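Local coordinates for purine-binding protein BAB2_0673 (Brucella melitensis biovar Abortus, PDB 3S99) that binds adenine and probably other purines such as guanine, and may be part of an ABC-type system for their uptake, at residues 99-104 / 123-128. Numbering follows the deposited sequence.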
ATOM      1  N   ASP A  99      -7.105  13.869  -8.595  1.00 18.87           N
ATOM      2  CA  ASP A  99      -7.762  14.969  -9.295  1.00 20.01           C
ATOM      3  C   ASP A  99      -7.198  16.344  -8.937  1.00 19.11           C
ATOM      4  O   ASP A  99      -7.000  17.174  -9.819  1.00 20.30           O
ATOM      5  CB  ASP A  99      -9.293  14.891  -9.071  1.00 21.23           C
ATOM      6  CG  ASP A  99      -9.908  13.682  -9.742  1.00 23.10           C
ATOM      7  OD1 ASP A  99      -9.187  12.993 -10.500  1.00 24.63           O
ATOM      8  OD2 ASP A  99     -11.113  13.424  -9.527  1.00 27.73           O
ATOM      9  N   PRO A 100      -6.915  16.588  -7.649  1.00 18.83           N
ATOM     10  CA  PRO A 100      -6.221  17.826  -7.297  1.00 18.74           C
ATOM     11  C   PRO A 100      -4.896  18.016  -8.037  1.00 18.35           C
ATOM     12  O   PRO A 100      -4.599  19.127  -8.446  1.00 17.94           O
ATOM     13  CB  PRO A 100      -5.971  17.655  -5.810  1.00 18.58           C
ATOM     14  CG  PRO A 100      -7.174  16.943  -5.334  1.00 19.58           C
ATOM     15  CD  PRO A 100      -7.469  15.934  -6.445  1.00 19.36           C
ATOM     16  N   THR A 101      -4.140  16.927  -8.256  1.00 17.85           N
ATOM     17  CA  THR A 101      -2.839  17.045  -8.923  1.00 17.57           C
ATOM     18  C   THR A 101      -3.029  17.328 -10.417  1.00 17.66           C
ATOM     19  O   THR A 101      -2.303  18.135 -10.999  1.00 17.71           O
ATOM     20  CB  THR A 101      -2.002  15.763  -8.732  1.00 17.56           C
ATOM     21  OG1 THR A 101      -1.861  15.470  -7.322  1.00 15.82           O
ATOM     22  CG2 THR A 101      -0.630  15.906  -9.396  1.00 15.40           C
ATOM     23  N   VAL A 102      -4.002  16.662 -11.035  1.00 17.95           N
ATOM     24  CA  VAL A 102      -4.327  16.911 -12.445  1.00 18.65           C
ATOM     25  C   VAL A 102      -4.750  18.379 -12.626  1.00 20.04           C
ATOM     26  O   VAL A 102      -4.307  19.053 -13.550  1.00 20.97           O
ATOM     27  CB  VAL A 102      -5.433  15.960 -12.965  1.00 18.98           C
ATOM     28  CG1 VAL A 102      -5.929  16.392 -14.350  1.00 20.30           C
ATOM     29  CG2 VAL A 102      -4.950  14.491 -12.985  1.00 16.70           C
ATOM     30  N   LYS A 103      -5.576  18.872 -11.726  1.00 21.29           N
ATOM     31  CA  LYS A 103      -6.038  20.242 -11.810  1.00 22.16           C
ATOM     32  C   LYS A 103      -4.908  21.232 -11.647  1.00 21.46           C
ATOM     33  O   LYS A 103      -4.782  22.166 -12.467  1.00 21.99           O
ATOM     34  CB  LYS A 103      -7.111  20.550 -10.780  1.00 23.20           C
ATOM     35  CG  LYS A 103      -7.669  21.995 -10.882  1.00 27.39           C
ATOM     36  CD  LYS A 103      -8.541  22.344  -9.679  1.00 31.46           C
ATOM     37  CE  LYS A 103      -8.917  23.845  -9.632  1.00 33.65           C
ATOM     38  NZ  LYS A 103     -10.255  24.022  -8.966  1.00 36.27           N
ATOM     39  N   VAL A 104      -4.111  21.060 -10.593  1.00 19.76           N
ATOM     40  CA  VAL A 104      -3.074  22.030 -10.295  1.00 19.30           C
ATOM     41  C   VAL A 104      -1.988  22.009 -11.363  1.00 17.86           C
ATOM     42  O   VAL A 104      -1.484  23.044 -11.754  1.00 17.40           O
ATOM     43  CB  VAL A 104      -2.465  21.843  -8.885  1.00 19.54           C
ATOM     44  CG1 VAL A 104      -1.276  22.762  -8.713  1.00 18.27           C
ATOM     45  CG2 VAL A 104      -3.554  22.097  -7.795  1.00 20.50           C
ATOM     46  N   ASP A 123       0.892  15.913 -19.559  1.00 17.22           N
ATOM     47  CA  ASP A 123       2.229  16.194 -20.113  1.00 17.29           C
ATOM     48  C   ASP A 123       3.321  16.502 -19.081  1.00 16.43           C
ATOM     49  O   ASP A 123       4.509  16.256 -19.338  1.00 16.30           O
ATOM     50  CB  ASP A 123       2.179  17.260 -21.209  1.00 18.82           C
ATOM     51  CG  ASP A 123       1.565  18.593 -20.739  1.00 21.61           C
ATOM     52  OD1 ASP A 123       1.834  18.992 -19.610  1.00 23.76           O
ATOM     53  OD2 ASP A 123       0.787  19.243 -21.502  1.00 25.98           O
ATOM     54  N   ASN A 124       2.919  17.050 -17.929  1.00 16.02           N
ATOM     55  CA  ASN A 124       3.808  17.315 -16.798  1.00 16.36           C
ATOM     56  C   ASN A 124       3.420  16.586 -15.481  1.00 15.84           C
ATOM     57  O   ASN A 124       3.705  17.094 -14.385  1.00 15.85           O
ATOM     58  CB  ASN A 124       3.876  18.822 -16.526  1.00 16.38           C
ATOM     59  CG  ASN A 124       2.556  19.401 -16.002  1.00 16.56           C
ATOM     60  OD1 ASN A 124       1.475  18.862 -16.254  1.00 15.57           O
ATOM     61  ND2 ASN A 124       2.651  20.530 -15.280  1.00 14.25           N
ATOM     62  N   MET A 125       2.762  15.435 -15.595  1.00 15.38           N
ATOM     63  CA  MET A 125       2.302  14.640 -14.436  1.00 14.03           C
ATOM     64  C   MET A 125       2.477  13.138 -14.736  1.00 14.30           C
ATOM     65  O   MET A 125       1.922  12.649 -15.705  1.00 14.55           O
ATOM     66  CB  MET A 125       0.814  14.881 -14.166  1.00 14.88           C
ATOM     67  CG  MET A 125       0.269  14.182 -12.928  1.00 11.67           C
ATOM     68  SD  MET A 125      -1.524  14.365 -12.848  1.00 15.69           S
ATOM     69  CE  MET A 125      -1.905  13.103 -11.620  1.00 12.18           C
ATOM     70  N   SER A 126       3.222  12.457 -13.869  1.00 13.71           N
ATOM     71  CA  SER A 126       3.401  11.033 -13.862  1.00 12.56           C
ATOM     72  C   SER A 126       2.569  10.427 -12.737  1.00 12.89           C
ATOM     73  O   SER A 126       2.161  11.111 -11.787  1.00 13.90           O
ATOM     74  CB  SER A 126       4.888  10.672 -13.680  1.00 12.76           C
ATOM     75  OG  SER A 126       5.642  11.040 -14.816  1.00 12.05           O
ATOM     76  N   ALA A 127       2.339   9.133 -12.860  1.00 12.59           N
ATOM     77  CA  ALA A 127       1.573   8.356 -11.917  1.00 12.87           C
ATOM     78  C   ALA A 127       2.396   7.153 -11.569  1.00 12.66           C
ATOM     79  O   ALA A 127       2.800   6.363 -12.433  1.00 14.44           O
ATOM     80  CB  ALA A 127       0.201   7.899 -12.515  1.00 11.86           C
ATOM     81  N   TYR A 128       2.583   6.954 -10.284  1.00 13.53           N
ATOM     82  CA  TYR A 128       3.371   5.851  -9.835  1.00 13.27           C
ATOM     83  C   TYR A 128       2.592   5.007  -8.854  1.00 14.03           C
ATOM     84  O   TYR A 128       2.211   5.457  -7.767  1.00 14.15           O
ATOM     85  CB  TYR A 128       4.732   6.345  -9.333  1.00 13.30           C
ATOM     86  CG  TYR A 128       4.723   7.214  -8.055  1.00 12.62           C
ATOM     87  CD1 TYR A 128       4.450   8.571  -8.110  1.00 11.98           C
ATOM     88  CD2 TYR A 128       4.997   6.655  -6.809  1.00 10.46           C
ATOM     89  CE1 TYR A 128       4.452   9.349  -6.956  1.00 10.51           C
ATOM     90  CE2 TYR A 128       4.991   7.413  -5.665  1.00 11.72           C
ATOM     91  CZ  TYR A 128       4.736   8.774  -5.744  1.00 10.74           C
ATOM     92  OH  TYR A 128       4.751   9.547  -4.607  1.00 14.34           O
TER
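Helix-on-sheet packing in the N-terminal domain, an alpha/beta sandwich of the type I periplasmic binding protein fold, brings Thr101 and Val102 of helix 98-105 against Met125 of strand 125-130. This strand runs parallel between strands 112-116 and 275-278 of the six-stranded sheet, and the helix covers the sheet face from which Met125 rises. The backbones are closest at Val102 and Met125, whose CA atoms are 7.3 Å apart, so the gap is bridged by side chains.

Met125 spans most of it. Its CG is anti to the backbone N (chi1 -176°) and the chain stays extended beyond, which carries the thioether to the helix surface. There the sulfur meets one branch of Val102: Met125 SD lies 3.4 Å from Val102 CG2, and the same sulfur is 3.8 Å from Val102 CA. The two side chains cross at about a right angle. With CG1 of Val102 anti to the backbone N (chi1 170°), CG2 lies beside that nitrogen and anti to the carbonyl carbon, and from there it meets the sulfur.

The terminal methyl sits against both helix residues, with Met125 CE 3.6 Å from Val102 CG2 and 3.8 Å from Thr101 CG2. Thr101 thus offers its methyl across the contact, while its OG1 is hydrogen-bonded to Tyr97 O, just ahead of the helix, and to Thr92 OG1 at the end of strand 89-92.

The side chain of Thr101 is about 11 Å from the bound adenine, so the contact lies apart from the ligand pocket. With no hydrogen bond between the two segments and just 137 Å² buried, cohesion between them is essentially dispersive: a thioether rests on two methyl groups, and the threonine hydroxyl takes no part in the contact with Met125.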